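Local coordinates for penicillin-binding protein activator LpoB (PDB 4Q6V), which is an outer-membrane lipoprotein that probably regulates peptidoglycan synthesis by activating penicillin-binding protein 1B, its C-terminal domain being the part described here, at residues G19-S24 and A96-Y101; D29-R34 and L100-S105. One frame throughout, in Å; residues are numbered along the deposited sequence.

How the contacts relate
Both contacts join strand 98-106 of the mixed sheet to the chain that leads into and along its parallel neighbour, strand 25-35. Contact 1 lies at the start of strand 98-106, where Tyr98 reaches into the loop that follows helix 3-15; contact 2 lies further along, where 29-34 pairs with 100-105. Their centres are about 17 Å apart, and Leu100 and Tyr101 belong to the second segment of each, although in contact 1 neither touches the loop. The two differ in kind: contact 1 is held by a tyrosine hydroxyl, contact 2 chiefly by backbone bonds. Contact 2 lies nearer the chain's centre, about 7 Å from it between centres, against about 10 Å for contact 1.

Contact 1. Residues G19-S24 and A96-Y101; sequences GVTAGS and AQYVLY
Tyr98 points its ring at the loop 19-24 and plants its hydroxyl between two backbone groups there. With CG anti to the carbonyl carbon (chi1 -53°), the ring leaves the strand toward the turn, and the phenol is used twice: OH gives its proton to Gly19 O at 2.6 Å, tilted modestly out of that carbonyl plane, and accepts from Thr21 N at 3.0 Å with an N-H...O angle of 155°. Two bonds on one oxygen fix where the end of the ring lies, and they bracket Val20, whose CA comes within 3.5 Å of the same OH.

Ser24 meets the ring from its edge. Its OG lies in the ring plane, 3.2 Å from Tyr98 CE2, while the hydroxyl proton goes to Thr21 O at 2.5 Å. That side-chain bond spans the type II turn from Thr21 to Ser24 and depends on OG being tucked between its own backbone N and carbonyl carbon (chi1 50°).

Gln97 runs out extended. Its CG sits over one face of the Tyr98 ring, toward the rim, and its OE1 packs 3.2 Å from Ser24 CB. The side chain of Thr21 crosses both Gln97 and Tyr98 at about a right angle, its CG2 resting 3.6 Å from Tyr98 OH.

The loop, which connects helix 3-15 to strand 25-35, is tied by Tyr98 to the start of strand 98-106. Tyr98 also packs on Leu26 of strand 25-35 and on Leu117 and Leu119 of strand 112-119, while Ser24 bonds through its backbone to Thr59 of the short edge strand 59-60.

Contact 2. Residues D29-R34 and L100-S105; sequences DSVNNR and LYSSAS
Asp29 and Leu100 open a run of four direct backbone hydrogen bonds, beginning with Asp29 N to Leu100 O at 2.9 Å. Farther on, Asn32 N gives to Ser102 O, Ala104 N returns a bond to Asn32 O at 2.9 Å, and Arg34 N meets Ala104 O at 2.7 Å. Asn32 therefore uses both its N-H and its C=O on the same neighbour, flanking Ser103.

Between the first and second of these bonds the two backbones are joined through a water: it donates to Ser30 O and accepts from Ser102 N at 3.0 Å. Val31 CA adds a CH...O contact to Ser102 O.

Among the polar side chains, the Asp29 carboxylate slants toward the Tyr101 ring, OD2 3.4 Å from CD1 and the two planes 66° apart; CG is swung roughly anti to the backbone N (chi1 -150°), which carries OD2 to the ring. Ser30 N gives a weak bond to Asp29 OD1. The Arg34 chain, bent at chi3, lays one face of its guanidinium over Ser105 CB, with NH2 3.6 Å from that carbon.

Val31 makes van der Waals contact, its CG2 3.5 Å from Ser102 OG.

Pairing of Asn32 with Ser103 and Asn33 with Ala104 is parallel, the short strand axes 28° apart. Strand 25-35, broken along its length by a bulge or short loop, and strand 98-106 are adjacent parallel strands of a mixed alpha-beta sheet; their connection runs through helix 41-54, which packs on Val31, Leu100 and Ser102, then edge strand 59-60 and helices 63-72 and 84-94.

Contact 1. Residues G19-S24 and A96-Y101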
ATOM      1  N   GLY A  19      13.533  -9.125  -6.312  1.00 24.77           N
ATOM      2  CA  GLY A  19      13.011  -8.024  -7.099  1.00 27.02           C
ATOM      3  C   GLY A  19      12.579  -6.832  -6.246  1.00 26.91           C
ATOM      4  O   GLY A  19      12.305  -5.747  -6.801  1.00 24.45           O
ATOM      5  N   VAL A  20      12.527  -7.053  -4.931  1.00 25.33           N
ATOM      6  CA  VAL A  20      12.226  -5.991  -3.981  1.00 25.52           C
ATOM      7  C   VAL A  20      13.550  -5.464  -3.410  1.00 26.95           C
ATOM      8  O   VAL A  20      14.255  -6.157  -2.698  1.00 26.81           O
ATOM      9  CB  VAL A  20      11.290  -6.470  -2.858  1.00 24.66           C
ATOM     10  CG1 VAL A  20      10.858  -5.280  -2.005  1.00 26.24           C
ATOM     11  CG2 VAL A  20      10.063  -7.203  -3.406  1.00 24.84           C
ATOM     12  N   THR A  21      13.890  -4.227  -3.749  1.00 27.92           N
ATOM     13  CA  THR A  21      15.097  -3.604  -3.253  1.00 26.91           C
ATOM     14  C   THR A  21      14.760  -2.620  -2.131  1.00 27.76           C
ATOM     15  O   THR A  21      13.997  -1.671  -2.311  1.00 25.17           O
ATOM     16  CB  THR A  21      15.868  -2.924  -4.376  1.00 29.93           C
ATOM     17  OG1 THR A  21      15.226  -1.701  -4.724  1.00 35.75           O
ATOM     18  CG2 THR A  21      15.907  -3.790  -5.647  1.00 25.31           C
ATOM     19  N   ALA A  22      15.340  -2.852  -0.952  1.00 26.07           N
ATOM     20  CA  ALA A  22      15.204  -1.935   0.161  1.00 22.73           C
ATOM     21  C   ALA A  22      15.873  -0.590  -0.142  1.00 22.36           C
ATOM     22  O   ALA A  22      16.880  -0.511  -0.846  1.00 22.90           O
ATOM     23  CB  ALA A  22      15.774  -2.551   1.447  1.00 23.14           C
ATOM     24  N   GLY A  23      15.278   0.492   0.377  1.00 20.30           N
ATOM     25  CA  GLY A  23      15.807   1.814   0.261  1.00 20.26           C
ATOM     26  C   GLY A  23      15.287   2.517  -0.981  1.00 22.60           C
ATOM     27  O   GLY A  23      15.723   3.627  -1.294  1.00 22.85           O
ATOM     28  N   SER A  24      14.388   1.864  -1.718  1.00 23.92           N
ATOM     29  CA  SER A  24      13.834   2.437  -2.956  1.00 23.79           C
ATOM     30  C   SER A  24      12.577   3.243  -2.634  1.00 23.38           C
ATOM     31  O   SER A  24      12.140   3.314  -1.476  1.00 20.47           O
ATOM     32  CB  SER A  24      13.581   1.340  -3.990  1.00 27.12           C
ATOM     33  OG  SER A  24      12.852   0.320  -3.381  1.00 35.01           O
ATOM     34  N   ALA A  96       8.296   6.874  -8.157  1.00 19.57           N
ATOM     35  CA  ALA A  96       8.219   5.644  -7.348  1.00 16.51           C
ATOM     36  C   ALA A  96       8.595   4.453  -8.203  1.00 17.40           C
ATOM     37  O   ALA A  96       8.197   4.391  -9.385  1.00 19.32           O
ATOM     38  CB  ALA A  96       6.820   5.500  -6.802  1.00 15.24           C
ATOM     39  N   GLN A  97       9.378   3.543  -7.647  1.00 15.50           N
ATOM     40  CA  GLN A  97       9.740   2.286  -8.320  1.00 18.30           C
ATOM     41  C   GLN A  97       8.673   1.202  -8.119  1.00 18.17           C
ATOM     42  O   GLN A  97       8.471   0.339  -8.994  1.00 17.14           O
ATOM     43  CB  GLN A  97      11.102   1.827  -7.800  1.00 22.99           C
ATOM     44  CG  GLN A  97      11.668   0.583  -8.501  1.00 31.03           C
ATOM     45  CD  GLN A  97      13.056   0.187  -7.979  1.00 34.93           C
ATOM     46  OE1 GLN A  97      13.681   0.908  -7.181  1.00 41.12           O
ATOM     47  NE2 GLN A  97      13.553  -0.943  -8.446  1.00 32.72           N
ATOM     48  N   TYR A  98       7.984   1.236  -6.980  1.00 16.20           N
ATOM     49  CA  TYR A  98       6.960   0.298  -6.629  1.00 15.92           C
ATOM     50  C   TYR A  98       5.670   0.958  -6.195  1.00 17.52           C
ATOM     51  O   TYR A  98       5.658   2.079  -5.670  1.00 15.31           O
ATOM     52  CB  TYR A  98       7.443  -0.616  -5.496  1.00 17.21           C
ATOM     53  CG  TYR A  98       8.759  -1.326  -5.704  1.00 17.96           C
ATOM     54  CD1 TYR A  98       8.842  -2.489  -6.467  1.00 19.33           C
ATOM     55  CD2 TYR A  98       9.913  -0.851  -5.129  1.00 19.00           C
ATOM     56  CE1 TYR A  98      10.051  -3.146  -6.642  1.00 19.23           C
ATOM     57  CE2 TYR A  98      11.120  -1.486  -5.305  1.00 18.69           C
ATOM     58  CZ  TYR A  98      11.191  -2.635  -6.048  1.00 19.72           C
ATOM     59  OH  TYR A  98      12.416  -3.248  -6.204  1.00 19.70           O
ATOM     60  N   VAL A  99       4.566   0.238  -6.437  1.00 17.06           N
ATOM     61  CA  VAL A  99       3.295   0.568  -5.817  1.00 15.18           C
ATOM     62  C   VAL A  99       2.807  -0.575  -4.959  1.00 14.20           C
ATOM     63  O   VAL A  99       2.780  -1.755  -5.401  1.00 12.95           O
ATOM     64  CB  VAL A  99       2.223   0.954  -6.867  1.00 14.84           C
ATOM     65  CG1 VAL A  99       0.864   1.002  -6.245  1.00 14.92           C
ATOM     66  CG2 VAL A  99       2.526   2.289  -7.485  1.00 15.13           C
ATOM     67  N   LEU A 100       2.396  -0.251  -3.740  1.00 13.96           N
ATOM     68  CA  LEU A 100       1.825  -1.259  -2.845  1.00 14.66           C
ATOM     69  C   LEU A 100       0.320  -1.099  -2.681  1.00 14.73           C
ATOM     70  O   LEU A 100      -0.146  -0.051  -2.180  1.00 13.20           O
ATOM     71  CB  LEU A 100       2.560  -1.276  -1.502  1.00 15.19           C
ATOM     72  CG  LEU A 100       2.082  -2.325  -0.493  1.00 14.92           C
ATOM     73  CD1 LEU A 100       2.298  -3.720  -0.988  1.00 16.12           C
ATOM     74  CD2 LEU A 100       2.873  -2.130   0.790  1.00 16.17           C
ATOM     75  N   TYR A 101      -0.413  -2.114  -3.129  1.00 15.39           N
ATOM     76  CA  TYR A 101      -1.827  -2.169  -2.846  1.00 17.29           C
ATOM     77  C   TYR A 101      -2.117  -3.037  -1.638  1.00 18.52           C
ATOM     78  O   TYR A 101      -1.462  -4.057  -1.480  1.00 20.78           O
ATOM     79  CB  TYR A 101      -2.588  -2.663  -4.057  1.00 18.44           C
ATOM     80  CG  TYR A 101      -2.294  -1.958  -5.364  1.00 19.47           C
ATOM     81  CD1 TYR A 101      -2.985  -0.809  -5.737  1.00 22.37           C
ATOM     82  CD2 TYR A 101      -1.381  -2.510  -6.267  1.00 21.63           C
ATOM     83  CE1 TYR A 101      -2.753  -0.183  -6.954  1.00 21.55           C
ATOM     84  CE2 TYR A 101      -1.152  -1.906  -7.504  1.00 22.69           C
ATOM     85  CZ  TYR A 101      -1.842  -0.758  -7.831  1.00 23.20           C
ATOM     86  OH  TYR A 101      -1.576  -0.138  -9.037  1.00 27.49           O
TER

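Contact 2. Residues D29-R34 and L100-S105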
ATOM      1  N   ASP A  29      -0.350   2.673  -1.324  1.00 25.89           N
ATOM      2  CA  ASP A  29      -1.754   2.985  -1.544  1.00 29.87           C
ATOM      3  C   ASP A  29      -2.481   2.781  -0.203  1.00 30.11           C
ATOM      4  O   ASP A  29      -2.055   1.957   0.616  1.00 29.05           O
ATOM      5  CB  ASP A  29      -2.313   2.139  -2.690  1.00 32.66           C
ATOM      6  CG  ASP A  29      -3.429   2.804  -3.454  1.00 37.14           C
ATOM      7  OD1 ASP A  29      -3.767   3.975  -3.149  1.00 40.35           O
ATOM      8  OD2 ASP A  29      -3.963   2.114  -4.363  1.00 41.82           O
ATOM      9  N   SER A  30      -3.516   3.588   0.031  1.00 28.53           N
ATOM     10  CA  SER A  30      -4.246   3.532   1.295  1.00 29.39           C
ATOM     11  C   SER A  30      -5.009   2.200   1.356  1.00 25.72           C
ATOM     12  O   SER A  30      -5.513   1.704   0.344  1.00 23.63           O
ATOM     13  CB  SER A  30      -5.138   4.771   1.481  1.00 30.29           C
ATOM     14  OG  SER A  30      -6.213   4.752   0.571  1.00 35.31           O
ATOM     15  N   VAL A  31      -5.024   1.601   2.540  1.00 24.78           N
ATOM     16  CA  VAL A  31      -5.694   0.334   2.763  1.00 22.05           C
ATOM     17  C   VAL A  31      -7.185   0.498   2.413  1.00 24.44           C
ATOM     18  O   VAL A  31      -7.868   1.446   2.868  1.00 24.34           O
ATOM     19  CB  VAL A  31      -5.526  -0.171   4.205  1.00 21.41           C
ATOM     20  CG1 VAL A  31      -6.201  -1.514   4.431  1.00 20.99           C
ATOM     21  CG2 VAL A  31      -4.069  -0.186   4.652  1.00 21.78           C
ATOM     22  N   ASN A  32      -7.673  -0.379   1.559  1.00 22.37           N
ATOM     23  CA  ASN A  32      -9.037  -0.375   1.100  1.00 24.17           C
ATOM     24  C   ASN A  32      -9.943  -1.332   1.897  1.00 24.07           C
ATOM     25  O   ASN A  32      -9.719  -2.529   1.957  1.00 25.74           O
ATOM     26  CB  ASN A  32      -9.065  -0.748  -0.375  1.00 28.07           C
ATOM     27  CG  ASN A  32     -10.454  -0.923  -0.947  1.00 32.10           C
ATOM     28  OD1 ASN A  32     -11.336  -0.121  -0.685  1.00 37.57           O
ATOM     29  ND2 ASN A  32     -10.663  -1.959  -1.770  1.00 33.56           N
ATOM     30  N   ASN A  33     -10.997  -0.774   2.462  1.00 23.82           N
ATOM     31  CA  ASN A  33     -11.955  -1.532   3.278  1.00 24.16           C
ATOM     32  C   ASN A  33     -13.044  -2.138   2.421  1.00 25.10           C
ATOM     33  O   ASN A  33     -13.879  -1.413   1.872  1.00 25.24           O
ATOM     34  CB  ASN A  33     -12.578  -0.625   4.327  1.00 21.28           C
ATOM     35  CG  ASN A  33     -13.715  -1.296   5.119  1.00 20.55           C
ATOM     36  OD1 ASN A  33     -13.709  -2.503   5.304  1.00 18.00           O
ATOM     37  ND2 ASN A  33     -14.633  -0.489   5.673  1.00 18.10           N
ATOM     38  N   ARG A  34     -13.014  -3.466   2.316  1.00 23.29           N
ATOM     39  CA  ARG A  34     -14.040  -4.217   1.621  1.00 23.73           C
ATOM     40  C   ARG A  34     -14.834  -5.117   2.582  1.00 20.99           C
ATOM     41  O   ARG A  34     -15.493  -6.024   2.143  1.00 23.94           O
ATOM     42  CB  ARG A  34     -13.395  -5.074   0.528  1.00 29.68           C
ATOM     43  CG  ARG A  34     -12.570  -4.301  -0.497  1.00 37.15           C
ATOM     44  CD  ARG A  34     -12.518  -4.989  -1.853  1.00 47.46           C
ATOM     45  NE  ARG A  34     -11.921  -6.338  -1.732  1.00 61.00           N
ATOM     46  CZ  ARG A  34     -12.573  -7.517  -1.800  1.00 66.83           C
ATOM     47  NH1 ARG A  34     -13.898  -7.572  -2.018  1.00 66.61           N
ATOM     48  NH2 ARG A  34     -11.905  -8.673  -1.652  1.00 61.48           N
ATOM     49  N   LEU A 100       2.396  -0.251  -3.740  1.00 13.96           N
ATOM     50  CA  LEU A 100       1.825  -1.259  -2.845  1.00 14.66           C
ATOM     51  C   LEU A 100       0.320  -1.099  -2.681  1.00 14.73           C
ATOM     52  O   LEU A 100      -0.146  -0.051  -2.180  1.00 13.20           O
ATOM     53  CB  LEU A 100       2.560  -1.276  -1.502  1.00 15.19           C
ATOM     54  CG  LEU A 100       2.082  -2.325  -0.493  1.00 14.92           C
ATOM     55  CD1 LEU A 100       2.298  -3.720  -0.988  1.00 16.12           C
ATOM     56  CD2 LEU A 100       2.873  -2.130   0.790  1.00 16.17           C
ATOM     57  N   TYR A 101      -0.413  -2.114  -3.129  1.00 15.39           N
ATOM     58  CA  TYR A 101      -1.827  -2.169  -2.846  1.00 17.29           C
ATOM     59  C   TYR A 101      -2.117  -3.037  -1.638  1.00 18.52           C
ATOM     60  O   TYR A 101      -1.462  -4.057  -1.480  1.00 20.78           O
ATOM     61  CB  TYR A 101      -2.588  -2.663  -4.057  1.00 18.44           C
ATOM     62  CG  TYR A 101      -2.294  -1.958  -5.364  1.00 19.47           C
ATOM     63  CD1 TYR A 101      -2.985  -0.809  -5.737  1.00 22.37           C
ATOM     64  CD2 TYR A 101      -1.381  -2.510  -6.267  1.00 21.63           C
ATOM     65  CE1 TYR A 101      -2.753  -0.183  -6.954  1.00 21.55           C
ATOM     66  CE2 TYR A 101      -1.152  -1.906  -7.504  1.00 22.69           C
ATOM     67  CZ  TYR A 101      -1.842  -0.758  -7.831  1.00 23.20           C
ATOM     68  OH  TYR A 101      -1.576  -0.138  -9.037  1.00 27.49           O
ATOM     69  N   SER A 102      -3.097  -2.650  -0.830  1.00 20.20           N
ATOM     70  CA  SER A 102      -3.607  -3.469   0.263  1.00 21.42           C
ATOM     71  C   SER A 102      -5.103  -3.244   0.535  1.00 20.96           C
ATOM     72  O   SER A 102      -5.672  -2.164   0.251  1.00 19.95           O
ATOM     73  CB  SER A 102      -2.731  -3.242   1.515  1.00 21.29           C
ATOM     74  OG  SER A 102      -2.817  -1.920   1.933  1.00 26.52           O
ATOM     75  N   SER A 103      -5.752  -4.273   1.069  1.00 20.35           N
ATOM     76  CA  SER A 103      -7.170  -4.186   1.380  1.00 21.80           C
ATOM     77  C   SER A 103      -7.535  -5.187   2.428  1.00 20.01           C
ATOM     78  O   SER A 103      -6.884  -6.216   2.488  1.00 20.93           O
ATOM     79  CB  SER A 103      -8.039  -4.445   0.140  1.00 24.46           C
ATOM     80  OG  SER A 103      -7.990  -5.824  -0.171  1.00 25.98           O
ATOM     81  N   ALA A 104      -8.554  -4.850   3.230  1.00 19.84           N
ATOM     82  CA  ALA A 104      -9.128  -5.722   4.245  1.00 19.41           C
ATOM     83  C   ALA A 104     -10.522  -6.143   3.789  1.00 20.15           C
ATOM     84  O   ALA A 104     -11.301  -5.304   3.354  1.00 20.45           O
ATOM     85  CB  ALA A 104      -9.177  -5.050   5.607  1.00 20.15           C
ATOM     86  N   SER A 105     -10.789  -7.439   3.803  1.00 19.77           N
ATOM     87  CA  SER A 105     -12.044  -7.987   3.356  1.00 19.97           C
ATOM     88  C   SER A 105     -12.634  -9.043   4.276  1.00 20.79           C
ATOM     89  O   SER A 105     -12.034  -9.439   5.306  1.00 21.97           O
ATOM     90  CB  SER A 105     -11.866  -8.514   1.932  1.00 22.05           C
ATOM     91  OG  SER A 105     -10.963  -9.626   1.817  1.00 22.00           O
TER
HETATM   92  O   HOH W   1      -4.651  -0.244  -1.609  1.00 24.14           O